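Local coordinates for lipoprotein (Colwellia psychrerythraea, PDB 3O0Y) that is of unknown function but belongs to a family of the largely metallopeptidase MA clan and probably sits on the membrane as a lipoprotein, at residues E478-A481 with Y482-M486; I323-Q327 with G328-G332; P458-R461 with R462-P465; S298-P302 with T303-Q307. All coordinates share one frame; numbering follows the deposited sequence.

Contact 1 of 4, residues E478-A481 with Y482-M486; sequences EQVA and YELGM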
loop_
_atom_site.group_PDB
_atom_site.type_symbol
_atom_site.label_atom_id
_atom_site.label_comp_id
_atom_site.label_asym_id
_atom_site.label_seq_id
_atom_site.Cartn_x
_atom_site.Cartn_y
_atom_site.Cartn_z
ATOM N N GLU A 478 13.093 -7.786 6.558
ATOM C CA GLU A 478 14.343 -7.043 6.477
ATOM C C GLU A 478 15.320 -7.463 7.584
ATOM O O GLU A 478 16.545 -7.514 7.365
ATOM C CB GLU A 478 14.097 -5.531 6.508
ATOM C CG GLU A 478 13.379 -4.957 5.240
ATOM C CD GLU A 478 13.032 -3.481 5.396
ATOM O OE1 GLU A 478 13.965 -2.606 5.281
ATOM O OE2 GLU A 478 11.835 -3.151 5.607
ATOM N N GLN A 479 14.767 -7.753 8.752
ATOM C CA GLN A 479 15.589 -8.236 9.873
ATOM C C GLN A 479 15.986 -9.667 9.668
ATOM O O GLN A 479 17.127 -10.037 9.898
ATOM C CB GLN A 479 14.904 -8.096 11.240
ATOM C CG GLN A 479 15.775 -8.612 12.367
ATOM C CD GLN A 479 15.107 -8.301 13.719
ATOM O OE1 GLN A 479 14.702 -7.146 13.951
ATOM N NE2 GLN A 479 15.043 -9.277 14.593
ATOM N N VAL A 480 15.051 -10.503 9.218
ATOM C CA VAL A 480 15.392 -11.874 8.898
ATOM C C VAL A 480 16.514 -11.944 7.845
ATOM O O VAL A 480 17.360 -12.821 7.926
ATOM C CB VAL A 480 14.180 -12.679 8.365
ATOM C CG1 VAL A 480 14.666 -14.142 7.908
ATOM C CG2 VAL A 480 13.201 -12.888 9.491
ATOM N N ALA A 481 16.520 -11.044 6.829
ATOM C CA ALA A 481 17.584 -11.070 5.820
ATOM C C ALA A 481 18.950 -10.890 6.523
ATOM O O ALA A 481 19.925 -11.551 6.158
ATOM C CB ALA A 481 17.339 -9.972 4.793
ATOM N N TYR A 482 19.025 -10.007 7.519
ATOM C CA TYR A 482 20.248 -9.863 8.352
ATOM C C TYR A 482 20.607 -11.158 9.074
ATOM O O TYR A 482 21.752 -11.648 9.014
ATOM C CB TYR A 482 20.126 -8.676 9.346
ATOM C CG TYR A 482 21.312 -8.610 10.276
ATOM C CD1 TYR A 482 22.485 -7.959 9.895
ATOM C CD2 TYR A 482 21.348 -9.351 11.436
ATOM C CE1 TYR A 482 23.635 -7.974 10.678
ATOM C CE2 TYR A 482 22.439 -9.304 12.258
ATOM C CZ TYR A 482 23.625 -8.688 11.862
ATOM O OH TYR A 482 24.777 -8.805 12.616
ATOM N N GLU A 483 19.614 -11.761 9.723
ATOM C CA GLU A 483 19.819 -13.048 10.436
ATOM C C GLU A 483 20.197 -14.208 9.555
ATOM O O GLU A 483 20.738 -15.152 10.057
ATOM C CB GLU A 483 18.577 -13.396 11.264
ATOM C CG GLU A 483 18.249 -12.394 12.362
ATOM C CD GLU A 483 16.841 -12.616 12.974
ATOM O OE1 GLU A 483 16.015 -13.468 12.463
ATOM O OE2 GLU A 483 16.533 -11.853 13.916
ATOM N N LEU A 484 19.959 -14.094 8.255
ATOM C CA LEU A 484 20.375 -15.094 7.260
ATOM C C LEU A 484 21.742 -14.763 6.683
ATOM O O LEU A 484 22.238 -15.498 5.842
ATOM C CB LEU A 484 19.361 -15.112 6.116
ATOM C CG LEU A 484 18.074 -15.884 6.352
ATOM C CD1 LEU A 484 17.074 -15.527 5.237
ATOM C CD2 LEU A 484 18.385 -17.373 6.414
ATOM N N GLY A 485 22.346 -13.638 7.096
ATOM C CA GLY A 485 23.716 -13.284 6.688
ATOM C C GLY A 485 23.820 -12.502 5.424
ATOM O O GLY A 485 24.917 -12.393 4.907
ATOM N N MET A 486 22.750 -11.766 5.039
ATOM C CA MET A 486 22.829 -10.988 3.824
ATOM C C MET A 486 23.746 -9.738 3.949
ATOM O O MET A 486 24.049 -9.108 2.933
ATOM C CB MET A 486 21.446 -10.577 3.362
ATOM C CG MET A 486 20.618 -11.748 2.874
ATOM S SD MET A 486 21.399 -12.716 1.436
ATOM C CE MET A 486 21.647 -13.978 2.417
#

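Contact 2 of 4, residues I323-Q327 with G328-G332; sequences ILLAQ and GYTKG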
loop_
_atom_site.group_PDB
_atom_site.type_symbol
_atom_site.label_atom_id
_atom_site.label_comp_id
_atom_site.label_asym_id
_atom_site.label_seq_id
_atom_site.Cartn_x
_atom_site.Cartn_y
_atom_site.Cartn_z
ATOM N N ILE A 323 27.816 0.888 15.465
ATOM C CA ILE A 323 28.351 0.441 14.197
ATOM C C ILE A 323 29.123 1.568 13.537
ATOM O O ILE A 323 30.199 1.338 12.986
ATOM C CB ILE A 323 27.215 -0.133 13.334
ATOM C CG1 ILE A 323 26.555 -1.333 14.014
ATOM C CG2 ILE A 323 27.620 -0.379 11.875
ATOM C CD1 ILE A 323 25.215 -1.700 13.396
ATOM N N LEU A 324 28.545 2.790 13.531
ATOM C CA LEU A 324 29.217 3.956 13.015
ATOM C C LEU A 324 30.580 4.208 13.638
ATOM O O LEU A 324 31.560 4.447 12.932
ATOM C CB LEU A 324 28.321 5.221 13.074
ATOM C CG LEU A 324 27.206 5.257 12.026
ATOM C CD1 LEU A 324 26.069 6.129 12.525
ATOM C CD2 LEU A 324 27.749 5.702 10.611
ATOM N N LEU A 325 30.644 4.188 14.966
ATOM C CA LEU A 325 31.868 4.411 15.663
ATOM C C LEU A 325 32.920 3.416 15.197
ATOM O O LEU A 325 34.082 3.802 14.957
ATOM C CB LEU A 325 31.674 4.183 17.189
ATOM C CG LEU A 325 30.933 5.318 17.870
ATOM C CD1 LEU A 325 30.705 4.958 19.341
ATOM C CD2 LEU A 325 31.655 6.589 17.824
ATOM N N ALA A 326 32.518 2.145 15.022
ATOM C CA ALA A 326 33.433 1.117 14.663
ATOM C C ALA A 326 34.010 1.324 13.238
ATOM O O ALA A 326 35.085 0.791 12.900
ATOM C CB ALA A 326 32.789 -0.290 14.779
ATOM N N GLN A 327 33.284 2.025 12.407
ATOM C CA GLN A 327 33.749 2.410 11.061
ATOM C C GLN A 327 34.521 3.699 11.038
ATOM O O GLN A 327 35.002 4.115 9.967
ATOM C CB GLN A 327 32.566 2.527 10.077
ATOM C CG GLN A 327 31.842 1.222 9.811
ATOM C CD GLN A 327 32.790 0.152 9.379
ATOM O OE1 GLN A 327 33.549 0.335 8.428
ATOM N NE2 GLN A 327 32.659 -0.986 9.983
ATOM N N GLY A 328 34.622 4.382 12.195
ATOM C CA GLY A 328 35.389 5.612 12.285
ATOM C C GLY A 328 34.569 6.903 12.146
ATOM O O GLY A 328 35.143 7.988 11.958
ATOM N N TYR A 329 33.262 6.766 12.212
ATOM C CA TYR A 329 32.316 7.881 12.079
ATOM C C TYR A 329 31.815 8.238 13.455
ATOM O O TYR A 329 30.908 7.600 13.952
ATOM C CB TYR A 329 31.189 7.521 11.138
ATOM C CG TYR A 329 31.615 7.516 9.697
ATOM C CD1 TYR A 329 31.311 8.593 8.860
ATOM C CD2 TYR A 329 32.381 6.469 9.175
ATOM C CE1 TYR A 329 31.771 8.608 7.530
ATOM C CE2 TYR A 329 32.853 6.502 7.872
ATOM C CZ TYR A 329 32.517 7.521 7.044
ATOM O OH TYR A 329 33.005 7.588 5.722
ATOM N N THR A 330 32.468 9.233 14.083
ATOM C CA THR A 330 32.351 9.415 15.497
ATOM C C THR A 330 31.773 10.812 15.839
ATOM O O THR A 330 31.502 11.072 17.002
ATOM C CB THR A 330 33.699 9.307 16.229
ATOM O OG1 THR A 330 34.415 10.487 15.962
ATOM C CG2 THR A 330 34.532 8.125 15.714
ATOM N N LYS A 331 31.585 11.664 14.860
ATOM C CA LYS A 331 31.132 13.068 15.109
ATOM C C LYS A 331 29.684 13.249 14.673
ATOM O O LYS A 331 29.296 12.891 13.549
ATOM C CB LYS A 331 32.046 14.076 14.352
ATOM C CG LYS A 331 33.578 13.694 14.172
ATOM C CD LYS A 331 34.513 14.692 13.220
ATOM C CE LYS A 331 35.454 13.988 12.094
ATOM N NZ LYS A 331 36.678 13.088 12.461
ATOM N N GLY A 332 28.897 13.837 15.559
ATOM C CA GLY A 332 27.555 14.311 15.220
ATOM C C GLY A 332 26.505 13.231 15.488
ATOM O O GLY A 332 26.813 12.093 15.964
#

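Contact 3 of 4, residues P458-R461 with R462-P465; sequences PFLR and RIAP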
loop_
_atom_site.group_PDB
_atom_site.type_symbol
_atom_site.label_atom_id
_atom_site.label_comp_id
_atom_site.label_asym_id
_atom_site.label_seq_id
_atom_site.Cartn_x
_atom_site.Cartn_y
_atom_site.Cartn_z
ATOM N N PRO A 458 -11.515 -18.456 1.316
ATOM C CA PRO A 458 -12.418 -17.503 0.685
ATOM C C PRO A 458 -11.647 -16.422 -0.014
ATOM O O PRO A 458 -10.584 -16.001 0.479
ATOM C CB PRO A 458 -13.228 -16.904 1.860
ATOM C CG PRO A 458 -12.809 -17.547 3.039
ATOM C CD PRO A 458 -11.705 -18.541 2.756
ATOM N N PHE A 459 -12.137 -15.953 -1.158
ATOM C CA PHE A 459 -11.317 -15.107 -2.013
ATOM C C PHE A 459 -10.822 -13.857 -1.335
ATOM O O PHE A 459 -9.636 -13.531 -1.431
ATOM C CB PHE A 459 -11.993 -14.679 -3.298
ATOM C CG PHE A 459 -11.096 -13.925 -4.197
ATOM C CD1 PHE A 459 -10.224 -14.557 -5.027
ATOM C CD2 PHE A 459 -11.164 -12.555 -4.211
ATOM C CE1 PHE A 459 -9.386 -13.786 -5.872
ATOM C CE2 PHE A 459 -10.334 -11.802 -4.993
ATOM C CZ PHE A 459 -9.428 -12.425 -5.811
ATOM N N LEU A 460 -11.644 -13.182 -0.549
ATOM C CA LEU A 460 -11.134 -11.961 0.045
ATOM C C LEU A 460 -9.993 -12.210 1.051
ATOM O O LEU A 460 -9.134 -11.334 1.258
ATOM C CB LEU A 460 -12.269 -11.217 0.752
ATOM C CG LEU A 460 -13.251 -10.466 -0.166
ATOM C CD1 LEU A 460 -14.333 -9.691 0.692
ATOM C CD2 LEU A 460 -12.564 -9.512 -1.141
ATOM N N ARG A 461 -9.933 -13.425 1.584
ATOM C CA ARG A 461 -8.808 -13.820 2.405
ATOM C C ARG A 461 -7.511 -13.998 1.656
ATOM O O ARG A 461 -6.435 -13.833 2.254
ATOM C CB ARG A 461 -9.055 -15.090 3.210
ATOM C CG ARG A 461 -9.936 -14.768 4.458
ATOM C CD ARG A 461 -9.722 -15.852 5.513
ATOM N NE ARG A 461 -8.346 -15.938 6.031
ATOM C CZ ARG A 461 -7.908 -16.843 6.881
ATOM N NH1 ARG A 461 -8.685 -17.829 7.362
ATOM N NH2 ARG A 461 -6.642 -16.816 7.268
ATOM N N ARG A 462 -7.588 -14.274 0.367
ATOM C CA ARG A 462 -6.404 -14.408 -0.435
ATOM C C ARG A 462 -5.707 -13.076 -0.789
ATOM O O ARG A 462 -4.527 -13.058 -1.117
ATOM C CB ARG A 462 -6.651 -15.221 -1.715
ATOM C CG ARG A 462 -7.136 -16.592 -1.414
ATOM C CD ARG A 462 -7.684 -17.290 -2.576
ATOM N NE ARG A 462 -6.659 -17.506 -3.581
ATOM C CZ ARG A 462 -6.907 -17.945 -4.824
ATOM N NH1 ARG A 462 -8.146 -18.267 -5.187
ATOM N NH2 ARG A 462 -5.921 -18.166 -5.672
ATOM N N ILE A 463 -6.433 -11.982 -0.705
ATOM C CA ILE A 463 -5.933 -10.628 -0.991
ATOM C C ILE A 463 -6.128 -9.652 0.174
ATOM O O ILE A 463 -6.102 -8.420 -0.016
ATOM C CB ILE A 463 -6.643 -10.037 -2.207
ATOM C CG1 ILE A 463 -8.160 -10.060 -2.038
ATOM C CG2 ILE A 463 -6.314 -10.902 -3.469
ATOM C CD1 ILE A 463 -8.922 -8.992 -2.963
ATOM N N ALA A 464 -6.357 -10.181 1.372
ATOM C CA ALA A 464 -6.779 -9.379 2.529
ATOM C C ALA A 464 -5.719 -8.311 2.776
ATOM O O ALA A 464 -4.555 -8.667 2.944
ATOM C CB ALA A 464 -6.872 -10.332 3.791
ATOM N N PRO A 465 -6.102 -7.024 2.845
ATOM C CA PRO A 465 -5.104 -5.955 2.982
ATOM C C PRO A 465 -5.012 -5.516 4.442
ATOM O O PRO A 465 -5.608 -4.418 4.760
ATOM C CB PRO A 465 -5.750 -4.776 2.281
ATOM C CG PRO A 465 -7.165 -5.030 2.335
ATOM C CD PRO A 465 -7.425 -6.484 2.528
#

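Contact 4 of 4, residues S298-P302 with T303-Q307; sequences SELSP and TQIHQ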
loop_
_atom_site.group_PDB
_atom_site.type_symbol
_atom_site.label_atom_id
_atom_site.label_comp_id
_atom_site.label_asym_id
_atom_site.label_seq_id
_atom_site.Cartn_x
_atom_site.Cartn_y
_atom_site.Cartn_z
ATOM N N SER A 298 -4.209 -2.266 16.572
ATOM C CA SER A 298 -3.915 -2.054 17.929
ATOM C C SER A 298 -5.106 -1.383 18.661
ATOM O O SER A 298 -5.861 -0.588 18.072
ATOM C CB SER A 298 -2.652 -1.201 18.073
ATOM O OG SER A 298 -2.264 -0.965 19.475
ATOM N N GLU A 299 -5.183 -1.646 19.948
ATOM C CA GLU A 299 -6.124 -0.904 20.823
ATOM C C GLU A 299 -5.373 -0.005 21.809
ATOM O O GLU A 299 -5.967 0.606 22.701
ATOM C CB GLU A 299 -6.999 -1.918 21.545
ATOM C CG GLU A 299 -7.902 -2.657 20.551
ATOM C CD GLU A 299 -9.114 -3.305 21.137
ATOM O OE1 GLU A 299 -9.112 -3.642 22.341
ATOM O OE2 GLU A 299 -10.054 -3.509 20.346
ATOM N N LEU A 300 -4.070 0.128 21.635
ATOM C CA LEU A 300 -3.309 1.054 22.445
ATOM C C LEU A 300 -3.760 2.488 22.127
ATOM O O LEU A 300 -4.256 2.830 21.026
ATOM C CB LEU A 300 -1.815 0.854 22.188
ATOM C CG LEU A 300 -1.179 -0.502 22.584
ATOM C CD1 LEU A 300 0.296 -0.595 22.157
ATOM C CD2 LEU A 300 -1.359 -0.836 24.093
ATOM N N SER A 301 -3.575 3.362 23.115
ATOM C CA SER A 301 -3.770 4.759 22.947
ATOM C C SER A 301 -2.654 5.388 22.112
ATOM O O SER A 301 -1.567 4.821 22.031
ATOM C CB SER A 301 -3.791 5.463 24.325
ATOM O OG SER A 301 -2.485 5.578 24.895
ATOM N N PRO A 302 -2.945 6.538 21.491
ATOM C CA PRO A 302 -1.963 7.299 20.728
ATOM C C PRO A 302 -0.796 7.640 21.627
ATOM O O PRO A 302 0.348 7.551 21.196
ATOM C CB PRO A 302 -2.751 8.584 20.350
ATOM C CG PRO A 302 -4.138 8.183 20.326
ATOM C CD PRO A 302 -4.283 7.169 21.387
ATOM N N THR A 303 -1.041 7.988 22.893
ATOM C CA THR A 303 0.063 8.164 23.860
ATOM C C THR A 303 0.981 6.960 24.040
ATOM O O THR A 303 2.204 7.119 23.973
ATOM C CB THR A 303 -0.426 8.638 25.247
ATOM O OG1 THR A 303 -1.141 9.863 25.077
ATOM C CG2 THR A 303 0.740 8.920 26.166
ATOM N N GLN A 304 0.430 5.754 24.196
ATOM C CA GLN A 304 1.265 4.552 24.331
ATOM C C GLN A 304 2.074 4.239 23.052
ATOM O O GLN A 304 3.217 3.777 23.158
ATOM C CB GLN A 304 0.403 3.381 24.683
ATOM C CG GLN A 304 -0.196 3.485 26.107
ATOM C CD GLN A 304 -1.277 2.417 26.381
ATOM O OE1 GLN A 304 -2.209 2.239 25.607
ATOM N NE2 GLN A 304 -1.120 1.687 27.492
ATOM N N ILE A 305 1.427 4.415 21.902
ATOM C CA ILE A 305 2.066 4.161 20.610
ATOM C C ILE A 305 3.214 5.163 20.401
ATOM O O ILE A 305 4.296 4.801 19.981
ATOM C CB ILE A 305 1.043 4.191 19.451
ATOM C CG1 ILE A 305 0.035 3.046 19.650
ATOM C CG2 ILE A 305 1.789 4.053 18.062
ATOM C CD1 ILE A 305 -1.210 3.135 18.775
ATOM N N HIS A 306 2.950 6.431 20.710
ATOM C CA HIS A 306 3.997 7.485 20.648
ATOM C C HIS A 306 5.193 7.127 21.451
ATOM O O HIS A 306 6.310 7.226 20.991
ATOM C CB HIS A 306 3.362 8.827 21.116
ATOM C CG HIS A 306 4.114 10.058 20.700
ATOM N ND1 HIS A 306 4.946 10.754 21.558
ATOM C CD2 HIS A 306 4.134 10.733 19.532
ATOM C CE1 HIS A 306 5.453 11.808 20.918
ATOM N NE2 HIS A 306 4.945 11.835 19.699
ATOM N N GLN A 307 4.965 6.619 22.674
ATOM C CA GLN A 307 6.067 6.226 23.548
ATOM C C GLN A 307 6.806 5.017 23.053
ATOM O O GLN A 307 8.040 4.972 23.181
ATOM C CB GLN A 307 5.570 5.947 24.976
ATOM C CG GLN A 307 6.628 5.764 25.998
ATOM C CD GLN A 307 7.466 7.025 26.185
ATOM O OE1 GLN A 307 6.911 8.103 26.383
ATOM N NE2 GLN A 307 8.764 6.932 25.962
#

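Contact 1 of 4, residues E478-A481 with Y482-M486
The Gln479 amide and the Glu483 carboxylate meet on one flank of the helix, one turn apart, with their planes turned 68° against each other. Gln479 NE2 points its N-H within its own amide plane but reaches Glu483 OE2 from above the carboxylate plane, a nearly straight bond of 3.1 Å. The other carboxylate oxygen, OE1, is salt-bridged to Arg567 of helix 555-574, the helix that also packs on Gln479. With CG anti to the backbone N (chi1 180°) and the chain extended, Gln479 is long enough to span the turn. Cut back to an alanine, this position would probably cost Glu483 OE2 one partner and leave the carboxylate less closely fixed beside Arg567. Tyr482 CB lies 3.3 Å from Gln479 O, its ring leading away toward helix 491-515. Round the helix, Val480 and Leu484 lie side by side, CG1 3.9 Å from CD1. Beyond them the helix stops: Met486 N bonds Ala481 O at 3.0 Å and Gly485 N bonds Tyr482 O at 2.8 Å, while Ala481 CB meets Met486 CG at 4.2 Å. Positive phi at Gly485 (89°) and this pair of bonds define a Schellman motif, which closes helix 467-483 beside helix 432-439.

Contact 2 of 4, residues I323-Q327 with G328-G332
Leu324 O accepts from Tyr329 N at 3.0 Å and Leu325 O from Gly328 N at 2.9 Å, while Gly328 swings to positive phi (96°): a Schellman motif ending helix 302-326. Two side-chain pairs accompany the turn. Leu324, whose CG stands anti to its carbonyl carbon (chi1 -74°), sends CD2 to within 3.9 Å of Tyr329 CB; this is the apolar pair that commonly brackets such a motif, and Val334 and Leu341 of helix 334-342 cover it further. The Tyr329 ring runs on past the pair with an edge toward the backbone, CD2 lying 3.6 Å from Gln327 O near the ring plane. At its far end the hydroxyl is hydrogen-bonded to Glu344, and it also makes a weak bond to a Tris molecule that probably came from the crystallisation liquor. On the more exposed flank Leu325 crosses Thr330 at about a right angle, its CD2 3.8 Å from Thr330 CB. The polar work between helix and loop thus falls to the main chain, where two amides occupy carbonyls of the last turn. The side chains add apolar contact, and the Tyr329 hydroxyl takes its hydrogen bond to Glu344, beyond helix 334-342.

Contact 3 of 4, residues P458-R461 with R462-P465
Phe459 and Ile463 lean across each other at a slant, ring carbon CE2 3.7 Å from the methyl CD1 at the tip of the isoleucine. The same methyl reaches Leu460 CD2 at 4.1 Å, so a single group touches two neighbouring side chains of the preceding turn. Ile463 gets there with CG1 between its own backbone N and carbonyl carbon (chi1 55°), a crowded position that carries CD1 back toward the turn. With an alanine in its place, Phe459 CE2 and Leu460 CD2 would probably both lose the CD1 methyl as partner, leaving the phenyl ring less firmly held on this side. Arg462 approaches the ring at its edge, NH1 near the ring plane and 4.3 Å from Phe459 CD1. That guanidinium is secured through NH2 by Leu452 O, whereas Arg461 leads its own NH1 to Asn105 of helix 100-117. In the backbone Arg462 N bonds Phe459 O at 2.8 Å, and Ile463 N adds a weak bond to Leu460 O. Such bonds from residue i+3 back to i mark a short, weakly bonded helical turn; its side chains pack on both helix 27-44 and helix 100-117 just before the chain enters helix 467-483.

Contact 4 of 4, residues S298-P302 with T303-Q307
Gln304 OE1 receives the backbone N-H of Ser301 at 3.1 Å, in the carbonyl plane and on a lone pair, with Ser301 OG a weak and unsettled second neighbour at 3.4 Å. In return Gln304 N donates to Ser301 OG at 3.0 Å, nearly straight at 162°; the two reciprocal bonds make a capping box, with Ser301 as the N-cap of helix 302-326. The serine oxygen can face into the first turn because chi1 of 75° sets it between the backbone N and the carbonyl carbon. Regular helical bonding starts at once, Ile305 N reaching Ser301 O at 3.0 Å and His306 N reaching Pro302 O at 2.9 Å. Pro302, the first residue of the helix, packs its ring on Gln289 and Ile292 of helix 284-296. The approach to the cap is shaped too: Ser298 OG accepts from Leu300 N in an ST turn. Leu300 then crosses the glutamine chain at about a right angle, while Ile305 turns its CG1 and CD1 back to Ser301 O and also packs on Leu508 and Thr512 of helix 491-515. Between these two apolar residues, Leu300 CB rests 3.8 Å from Ile305 CG1.

Contacts 4 and 2 mark the start and the end of helix 302-326, their centres 33 Å apart. Contact 3 precedes helix 467-483 and contact 1 closes it, with centres 28 Å apart. The two helix ends with Schellman motifs, contacts 1 and 2, lie nearest each other, about 7 Å between nearest atoms, and each has a tyrosine beside a bound Tris molecule, probably from the crystallisation liquor. Helix 491-515 packs against contacts 1, 2 and 4. Contacts 2 and 3 stand on opposite sides of the chain's centre, 46 Å between centres. Contact 1 also borders helix 432-439, whose His438 touches Glu478.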